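Local coordinates for protein Atp-dependent DNA ligase (Psychromonas sp., PDB 4D05) that seals breaks in DNA strands at the expense of ATP, passing through a covalent enzyme-adenylate intermediate, at residues Glu25-Ile30 against Glu65-Arg70; Thr59-Gly64 against Asp99-Thr104. All blocks are in the same frame, centred on the assembly; numbering follows the deposited sequence.

Interaction 1: residues Glu25-Ile30 against Glu65-Arg70; sequences EKLDGI and ELWIAR. With AMP (adenosine monophosphate), chain H.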
ATOM      1  N   GLU A  25       1.132  -7.802   7.052  1.00  4.27           N
ATOM      2  CA  GLU A  25      -0.042  -6.984   6.688  1.00  2.94           C
ATOM      3  C   GLU A  25       0.381  -5.578   6.289  1.00  2.59           C
ATOM      4  O   GLU A  25       1.128  -4.891   7.005  1.00  3.84           O
ATOM      5  CB  GLU A  25      -1.016  -6.918   7.864  1.00  5.17           C
ATOM      6  CG  GLU A  25      -2.317  -6.170   7.508  1.00  5.44           C
ATOM      7  CD  GLU A  25      -3.377  -6.226   8.578  1.00  7.53           C
ATOM      8  OE1 GLU A  25      -3.327  -7.160   9.407  1.00  8.40           O
ATOM      9  OE2 GLU A  25      -4.275  -5.330   8.589  1.00  8.21           O
ATOM     10  N   LYS A  26      -0.093  -5.137   5.135  1.00  3.37           N
ATOM     11  CA  LYS A  26       0.107  -3.764   4.683  1.00  3.92           C
ATOM     12  C   LYS A  26      -0.791  -2.860   5.547  1.00  5.51           C
ATOM     13  O   LYS A  26      -2.002  -3.000   5.530  1.00  5.82           O
ATOM     14  CB  LYS A  26      -0.312  -3.679   3.216  1.00  4.40           C
ATOM     15  CG  LYS A  26      -0.015  -2.371   2.501  1.00  6.79           C
ATOM     16  CD  LYS A  26      -0.469  -2.532   1.044  1.00  9.17           C
ATOM     17  CE  LYS A  26       0.075  -1.387   0.157  1.00 12.22           C
ATOM     18  NZ  LYS A  26      -0.660  -0.193   0.584  1.00 15.52           N
ATOM     19  N   LEU A  27      -0.187  -1.945   6.303  1.00  4.78           N
ATOM     20  CA  LEU A  27      -0.969  -1.114   7.226  1.00  5.49           C
ATOM     21  C   LEU A  27      -1.202   0.267   6.612  1.00  8.10           C
ATOM     22  O   LEU A  27      -0.309   0.846   6.015  1.00  7.25           O
ATOM     23  CB  LEU A  27      -0.229  -0.930   8.557  1.00  6.77           C
ATOM     24  CG  LEU A  27       0.132  -2.198   9.303  1.00  7.41           C
ATOM     25  CD1 LEU A  27       0.723  -1.867  10.686  1.00  7.20           C
ATOM     26  CD2 LEU A  27      -1.081  -3.111   9.433  1.00  7.25           C
ATOM     27  N   ASP A  28      -2.425   0.766   6.763  1.00  6.74           N
ATOM     28  CA  ASP A  28      -2.796   2.079   6.235  1.00  7.01           C
ATOM     29  C   ASP A  28      -2.609   3.096   7.362  1.00  7.35           C
ATOM     30  O   ASP A  28      -3.551   3.457   8.074  1.00  8.13           O
ATOM     31  CB  ASP A  28      -4.251   2.058   5.797  1.00 11.89           C
ATOM     32  CG  ASP A  28      -4.642   3.282   4.972  1.00 15.18           C
ATOM     33  OD1 ASP A  28      -3.793   3.997   4.409  1.00 13.46           O
ATOM     34  OD2 ASP A  28      -5.850   3.479   4.833  1.00 19.20           O
ATOM     35  N   GLY A  29      -1.378   3.539   7.503  1.00  6.30           N
ATOM     36  CA  GLY A  29      -1.031   4.553   8.496  1.00  5.24           C
ATOM     37  C   GLY A  29      -0.192   5.654   7.905  1.00  5.43           C
ATOM     38  O   GLY A  29      -0.265   5.945   6.708  1.00  7.82           O
ATOM     39  N   ILE A  30       0.618   6.282   8.763  1.00  4.48           N
ATOM     40  CA  ILE A  30       1.519   7.324   8.344  1.00  3.92           C
ATOM     41  C   ILE A  30       2.938   6.816   8.542  1.00  4.73           C
ATOM     42  O   ILE A  30       3.317   6.471   9.665  1.00  5.78           O
ATOM     43  CB  ILE A  30       1.303   8.602   9.190  1.00  5.46           C
ATOM     44  CG1 ILE A  30      -0.054   9.231   8.851  1.00  6.40           C
ATOM     45  CG2 ILE A  30       2.410   9.621   8.945  1.00  6.10           C
ATOM     46  CD1 ILE A  30      -0.155   9.772   7.433  1.00  9.19           C
ATOM     47  N   GLU A  65       5.213   2.258  10.652  1.00  3.68           N
ATOM     48  CA  GLU A  65       3.965   2.975  10.358  1.00  2.83           C
ATOM     49  C   GLU A  65       3.372   3.458  11.685  1.00  3.92           C
ATOM     50  O   GLU A  65       3.198   2.645  12.604  1.00  4.90           O
ATOM     51  CB  GLU A  65       2.934   2.025   9.737  1.00  7.51           C
ATOM     52  CG  GLU A  65       3.127   1.720   8.290  1.00 13.13           C
ATOM     53  CD  GLU A  65       2.871   2.861   7.316  1.00 11.15           C
ATOM     54  OE1 GLU A  65       1.830   3.580   7.377  1.00 15.06           O
ATOM     55  OE2 GLU A  65       3.658   2.938   6.373  1.00 14.78           O
ATOM     56  N   LEU A  66       3.057   4.748  11.793  1.00  3.43           N
ATOM     57  CA  LEU A  66       2.238   5.216  12.908  1.00  2.22           C
ATOM     58  C   LEU A  66       0.823   4.749  12.575  1.00  2.71           C
ATOM     59  O   LEU A  66       0.285   5.073  11.500  1.00  3.22           O
ATOM     60  CB  LEU A  66       2.316   6.730  13.039  1.00  3.03           C
ATOM     61  CG  LEU A  66       3.722   7.280  13.294  1.00  3.59           C
ATOM     62  CD1 LEU A  66       3.746   8.788  13.193  1.00  5.37           C
ATOM     63  CD2 LEU A  66       4.232   6.851  14.661  1.00  5.16           C
ATOM     64  N   TRP A  67       0.213   4.006  13.488  1.00  3.57           N
ATOM     65  CA  TRP A  67      -1.041   3.337  13.186  1.00  3.84           C
ATOM     66  C   TRP A  67      -1.787   3.023  14.466  1.00  4.06           C
ATOM     67  O   TRP A  67      -1.189   2.743  15.517  1.00  6.09           O
ATOM     68  CB  TRP A  67      -0.690   2.053  12.453  1.00  4.83           C
ATOM     69  CG  TRP A  67      -1.791   1.137  11.967  1.00  4.69           C
ATOM     70  CD1 TRP A  67      -2.491   1.224  10.782  1.00  4.14           C
ATOM     71  CD2 TRP A  67      -2.213  -0.087  12.591  1.00  5.65           C
ATOM     72  NE1 TRP A  67      -3.333   0.113  10.653  1.00  5.21           N
ATOM     73  CE2 TRP A  67      -3.153  -0.702  11.737  1.00  5.64           C
ATOM     74  CE3 TRP A  67      -1.861  -0.731  13.768  1.00  6.50           C
ATOM     75  CZ2 TRP A  67      -3.772  -1.913  12.064  1.00  8.00           C
ATOM     76  CZ3 TRP A  67      -2.475  -1.937  14.080  1.00  8.69           C
ATOM     77  CH2 TRP A  67      -3.403  -2.513  13.221  1.00  7.27           C
ATOM     78  N   ILE A  68      -3.107   3.117  14.383  1.00  3.04           N
ATOM     79  CA  ILE A  68      -3.964   2.829  15.523  1.00  6.23           C
ATOM     80  C   ILE A  68      -4.647   1.493  15.386  1.00  7.89           C
ATOM     81  O   ILE A  68      -4.569   0.646  16.290  1.00  7.58           O
ATOM     82  CB  ILE A  68      -5.007   3.934  15.703  1.00  6.08           C
ATOM     83  CG1 ILE A  68      -4.302   5.252  16.050  1.00  6.32           C
ATOM     84  CG2 ILE A  68      -6.024   3.585  16.794  1.00  7.51           C
ATOM     85  CD1 ILE A  68      -5.182   6.478  15.980  1.00  6.27           C
ATOM     86  N   ALA A  69      -5.337   1.324  14.276  1.00  6.18           N
ATOM     87  CA  ALA A  69      -6.077   0.075  13.988  1.00  7.19           C
ATOM     88  C   ALA A  69      -6.474   0.082  12.529  1.00  8.06           C
ATOM     89  O   ALA A  69      -6.349   1.092  11.864  1.00  8.93           O
ATOM     90  CB  ALA A  69      -7.325   0.046  14.852  1.00  8.08           C
ATOM     91  N   ARG A  70      -6.994  -1.038  12.024  1.00  7.13           N
ATOM     92  CA  ARG A  70      -7.529  -1.031  10.699  1.00  6.91           C
ATOM     93  C   ARG A  70      -8.641   0.025  10.645  1.00  8.44           C
ATOM     94  O   ARG A  70      -9.373   0.238  11.615  1.00  8.67           O
ATOM     95  CB  ARG A  70      -8.122  -2.403  10.371  1.00  8.03           C
ATOM     96  CG  ARG A  70      -7.096  -3.494  10.290  1.00  8.01           C
ATOM     97  CD  ARG A  70      -7.735  -4.877  10.095  1.00  6.88           C
ATOM     98  NE  ARG A  70      -6.748  -5.906   9.788  1.00  8.85           N
ATOM     99  CZ  ARG A  70      -7.038  -7.201   9.731  1.00 11.69           C
ATOM    100  NH1 ARG A  70      -8.284  -7.617   9.937  1.00 11.05           N
ATOM    101  NH2 ARG A  70      -6.086  -8.089   9.486  1.00 12.09           N
TER
HETATM  102  P   AMP H1263       0.398   1.279  -0.121  1.00 19.70           P
HETATM  103  O1P AMP H1263       0.459   1.218  -1.621  1.00 21.39           O
HETATM  104  O2P AMP H1263      -0.299   2.373   0.666  1.00 21.02           O
HETATM  105  O5' AMP H1263       1.879   1.050   0.399  1.00 16.59           O
HETATM  106  C5' AMP H1263       1.985   0.928   1.799  1.00 19.09           C
HETATM  107  C4' AMP H1263       3.128   1.802   2.216  1.00 15.89           C
HETATM  108  O4' AMP H1263       3.355   1.712   3.606  1.00 13.75           O
HETATM  109  C3' AMP H1263       4.342   1.311   1.504  1.00 21.57           C
HETATM  110  O3' AMP H1263       4.992   2.507   1.044  1.00 23.92           O
HETATM  111  C2' AMP H1263       5.139   0.609   2.565  1.00 20.08           C
HETATM  112  O2' AMP H1263       6.454   1.033   2.198  1.00 22.04           O
HETATM  113  C1' AMP H1263       4.552   1.036   3.943  1.00 14.59           C
HETATM  114  N9  AMP H1263       4.068  -0.151   4.729  1.00 11.38           N
HETATM  115  C8  AMP H1263       2.876  -0.381   5.348  1.00  8.92           C
HETATM  116  N7  AMP H1263       2.811  -1.607   5.926  1.00  8.16           N
HETATM  117  C5  AMP H1263       4.030  -2.152   5.713  1.00  5.99           C
HETATM  118  C6  AMP H1263       4.646  -3.450   6.002  1.00  4.91           C
HETATM  119  N6  AMP H1263       3.957  -4.374   6.688  1.00  5.95           N
HETATM  120  N1  AMP H1263       5.910  -3.615   5.596  1.00  6.63           N
HETATM  121  C2  AMP H1263       6.585  -2.715   4.867  1.00  7.36           C
HETATM  122  N3  AMP H1263       6.097  -1.529   4.547  1.00  7.24           N
HETATM  123  C4  AMP H1263       4.840  -1.207   4.936  1.00  7.09           C
HETATM  124  O   HOH W   1      -5.563   2.797   9.773  0.94  5.52           O
HETATM  125  O   HOH W   2      -4.574  -0.650   8.049  0.99  6.27           O
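E25 and R70 meet in a side-on salt bridge. R70 NE reaches E25 OE2 at 2.8 Å on the syn side of the carboxylate, while R70 NH2 meets E25 OE1 at 2.9 Å in an almost straight bond that arrives from above the carboxylate plane; the two flat groups are turned 50° apart. Further along, L27 lies over one face of the W67 indole. L27 CB makes a CH-pi contact with the five-membered ring, 3.8 Å from W67 CD1, and L27 CD1 and CD2 lie over the ring-fusion atoms, W67 CD2 and CE2. W67 holds CG anti to the backbone N (chi1 -179°), which carries the indole across to L27; A69 N sits over the opposite face. At the ring edge a water joins W67 NE1 to D28 N. G29 CA presses against L66 O at 3.3 Å, where a CB would collide. I30 and L66 then form an antiparallel hydrogen-bonded pair. E65 OE1 takes a weak bond from G29 N; E65 OE2 comes close to AMP O4' (3.0 Å), a contact and not a hydrogen bond.

K26 turns away from 65-70, its NZ covalently bound to the AMP phosphorus: this is the adenylated lysine of the ligase KxDG motif. Its neighbours read the adenine, L27 N giving a straight bond to AMP N7 (3.0 Å) and E25 O accepting from AMP N6.

R70 NH1 also bonds G150 O. The contact spans two sheets, K26 pairing with G154 on one side, E65 and W67 with strand 94-99 on the other, while I30 packs on helix 73-80.

Interaction 2: residues Thr59-Gly64 against Asp99-Thr104; sequences TTAMDG and DLPKST. With SO4 (sulfate ion), chain G.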
ATOM      1  N   THR A  59      18.091   3.523  20.268  1.00  7.36           N
ATOM      2  CA  THR A  59      18.659   4.493  19.353  1.00  8.82           C
ATOM      3  C   THR A  59      18.915   3.886  17.969  1.00  6.76           C
ATOM      4  O   THR A  59      19.297   4.586  17.030  1.00  9.71           O
ATOM      5  CB  THR A  59      19.895   5.207  19.923  1.00 10.26           C
ATOM      6  OG1 THR A  59      20.795   4.249  20.454  1.00 10.16           O
ATOM      7  CG2 THR A  59      19.483   6.157  21.061  1.00 10.28           C
ATOM      8  N   THR A  60      18.670   2.583  17.833  1.00  5.64           N
ATOM      9  CA  THR A  60      18.740   1.926  16.525  1.00  5.97           C
ATOM     10  C   THR A  60      17.729   2.602  15.600  1.00  5.48           C
ATOM     11  O   THR A  60      16.587   2.819  15.995  1.00  5.41           O
ATOM     12  CB  THR A  60      18.365   0.459  16.666  1.00  8.01           C
ATOM     13  OG1 THR A  60      19.253  -0.170  17.606  1.00  8.81           O
ATOM     14  CG2 THR A  60      18.441  -0.254  15.345  1.00  7.47           C
ATOM     15  N   ALA A  61      18.138   2.979  14.395  1.00  3.62           N
ATOM     16  CA  ALA A  61      17.180   3.550  13.449  1.00  2.93           C
ATOM     17  C   ALA A  61      16.132   2.522  13.055  1.00  3.24           C
ATOM     18  O   ALA A  61      16.435   1.345  12.880  1.00  4.27           O
ATOM     19  CB  ALA A  61      17.891   4.057  12.228  1.00  5.18           C
HETATM   20  N   MSE A  62      14.895   2.987  12.932  1.00  2.52           N
HETATM   21  CA  MSE A  62      13.773   2.112  12.628  1.00  1.73           C
HETATM   22  C   MSE A  62      12.813   2.735  11.604  1.00  2.90           C
HETATM   23  O   MSE A  62      12.578   3.935  11.620  1.00  4.08           O
HETATM   24  CB  MSE A  62      12.958   1.784  13.924  1.00  1.56           C
HETATM   25  CG  MSE A  62      13.831   1.101  15.043  1.00  2.97           C
HETATM   26 SE   MSE A  62      12.774   0.671  16.614  1.00  6.76          SE
HETATM   27  CE  MSE A  62      12.698   2.478  17.348  1.00  7.66           C
ATOM     28  N   ASP A  63      12.254   1.894  10.737  0.69  2.78           N
ATOM     29  CA  ASP A  63      11.224   2.280   9.776  0.69  3.96           C
ATOM     30  C   ASP A  63       9.916   1.636  10.190  0.69  3.97           C
ATOM     31  O   ASP A  63       9.897   0.468  10.455  0.69  3.55           O
ATOM     32  CB  ASP A  63      11.587   1.733   8.416  0.69  7.77           C
ATOM     33  CG  ASP A  63      11.895   2.785   7.434  0.69 16.81           C
ATOM     34  OD1 ASP A  63      12.876   3.521   7.630  0.69 21.56           O
ATOM     35  OD2 ASP A  63      11.176   2.858   6.423  0.69 19.60           O
ATOM     36  N   GLY A  64       8.824   2.402  10.247  1.00  3.65           N
ATOM     37  CA  GLY A  64       7.550   1.853  10.656  1.00  4.70           C
ATOM     38  C   GLY A  64       6.380   2.701  10.222  1.00  4.27           C
ATOM     39  O   GLY A  64       6.531   3.701   9.498  1.00  4.26           O
ATOM     40  N   ASP A  99      11.272  -2.260   9.480  1.00  2.47           N
ATOM     41  CA  ASP A  99      12.654  -2.414   9.070  1.00  2.56           C
ATOM     42  C   ASP A  99      13.607  -1.580   9.921  1.00  3.11           C
ATOM     43  O   ASP A  99      13.187  -0.790  10.774  1.00  3.14           O
ATOM     44  CB  ASP A  99      12.813  -2.113   7.570  1.00  3.79           C
ATOM     45  CG  ASP A  99      13.839  -3.016   6.888  1.00  4.01           C
ATOM     46  OD1 ASP A  99      14.713  -3.560   7.590  1.00  5.14           O
ATOM     47  OD2 ASP A  99      13.805  -3.139   5.642  1.00  3.78           O
ATOM     48  N   LEU A 100      14.888  -1.823   9.694  1.00  2.95           N
ATOM     49  CA  LEU A 100      16.028  -1.187  10.383  1.00  3.44           C
ATOM     50  C   LEU A 100      16.928  -0.597   9.279  1.00  3.17           C
ATOM     51  O   LEU A 100      17.789  -1.276   8.711  1.00  4.19           O
ATOM     52  CB  LEU A 100      16.820  -2.216  11.219  1.00  4.10           C
ATOM     53  CG  LEU A 100      16.049  -2.933  12.311  1.00  3.93           C
ATOM     54  CD1 LEU A 100      16.908  -3.912  13.091  1.00  4.72           C
ATOM     55  CD2 LEU A 100      15.446  -1.959  13.298  1.00  4.03           C
ATOM     56  N   PRO A 101      16.684   0.655   8.900  1.00  3.56           N
ATOM     57  CA  PRO A 101      17.277   1.166   7.651  1.00  4.74           C
ATOM     58  C   PRO A 101      18.773   1.405   7.668  1.00  6.28           C
ATOM     59  O   PRO A 101      19.321   1.663   6.593  1.00  7.22           O
ATOM     60  CB  PRO A 101      16.559   2.507   7.424  1.00  6.79           C
ATOM     61  CG  PRO A 101      15.462   2.511   8.356  1.00 10.52           C
ATOM     62  CD  PRO A 101      15.713   1.586   9.480  1.00  6.96           C
ATOM     63  N   LYS A 102      19.421   1.366   8.831  1.00  4.83           N
ATOM     64  CA  LYS A 102      20.868   1.542   8.869  1.00  6.64           C
ATOM     65  C   LYS A 102      21.579   0.191   9.020  1.00  6.70           C
ATOM     66  O   LYS A 102      22.815   0.128   9.117  1.00  7.80           O
ATOM     67  CB  LYS A 102      21.272   2.484   9.993  1.00  8.74           C
ATOM     68  CG  LYS A 102      20.852   3.939   9.755  1.00  9.94           C
ATOM     69  CD  LYS A 102      21.475   4.519   8.485  1.00 17.31           C
ATOM     70  CE  LYS A 102      21.120   6.002   8.253  1.00 23.16           C
ATOM     71  NZ  LYS A 102      21.855   6.552   7.066  1.00 26.23           N
ATOM     72  N   SER A 103      20.810  -0.897   9.011  1.00  7.39           N
ATOM     73  CA  SER A 103      21.393  -2.226   9.170  1.00  6.73           C
ATOM     74  C   SER A 103      22.092  -2.662   7.887  1.00  6.70           C
ATOM     75  O   SER A 103      21.646  -2.332   6.776  1.00  8.06           O
ATOM     76  CB  SER A 103      20.305  -3.233   9.471  1.00  7.63           C
ATOM     77  OG  SER A 103      20.799  -4.558   9.395  1.00  7.65           O
ATOM     78  N   THR A 104      23.142  -3.455   8.042  1.00  6.77           N
ATOM     79  CA  THR A 104      23.876  -3.965   6.881  1.00  8.00           C
ATOM     80  C   THR A 104      23.768  -5.477   6.725  1.00  6.91           C
ATOM     81  O   THR A 104      24.517  -6.074   5.946  1.00  9.12           O
ATOM     82  CB  THR A 104      25.357  -3.594   6.930  1.00 10.43           C
ATOM     83  OG1 THR A 104      25.917  -4.030   8.167  1.00 10.41           O
ATOM     84  CG2 THR A 104      25.515  -2.044   6.779  1.00 12.48           C
TER
HETATM   85  S   SO4 G1262      21.712   0.863  13.558  0.81 31.53           S
HETATM   86  O1  SO4 G1262      21.965   0.288  14.902  0.81 33.30           O
HETATM   87  O2  SO4 G1262      23.048   1.205  13.016  0.81 35.26           O
HETATM   88  O3  SO4 G1262      21.076  -0.204  12.669  0.81 23.77           O
HETATM   89  O4  SO4 G1262      20.880   2.123  13.665  0.81 17.67           O
HETATM   90  O   HOH W   3      18.724   0.651  11.564  0.99  4.72           O
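P101 packs its ring against the start of strand 62-67 and the preceding A61, with P101 CD 3.5 Å from A61 O. The D63 side chain crosses the proline obliquely; D63 has two conformers, so how closely its carboxylate approaches the ring is doubtful. L100 and M62, present as selenomethionine, run side by side and point the same way. With L100 CG anti to the carbonyl carbon (chi1 -60°), L100 CD2 comes within 3.9 Å of M62 CG and also lies against A61 O. Strand 94-99, antiparallel to 62-67, leaves toward helix 107-121 through a type I beta turn, L100 to S103, closed by S103 N to L100 O. A glycine in place of P101 would probably open a gap beside A61 and D63, freeing this turn to flex.

The backbones pair as well: D63 N donates to D99 O (2.8 Å, practically straight), and D99 N returns a longer bond to D63 O. One water links A61 O, K102 N and a sulfate, probably from the crystallisation liquor. Apolar packing and backbone bonds therefore hold this contact. D99 OD1 takes the L100 N-H, while outside the segments R31 pairs with D63 and R110 with D99, probably offsetting the like charges.

In the fold
Interactions 1 and 2 use opposite ends of strand 62-67, their centres 18 Å apart, with no touch between them beyond the continuous chain. Interaction 1 holds E25, K26, L27 and E65 of the AMP pocket. Interaction 2 stands further back, the D63 side chain about 7 Å from AMP between nearest atoms, yet it is tied to the same pocket: D63 pairs with R31, a pocket residue that directly follows I30 and is touched by E65, and the D63 backbone bonds to F98, another pocket residue, just ahead of D99. D63, G64 and E65 match the ligase DGE signature, consistent with one strand of the sheet contributing to both the nucleotide site and the pairing with strand 94-99.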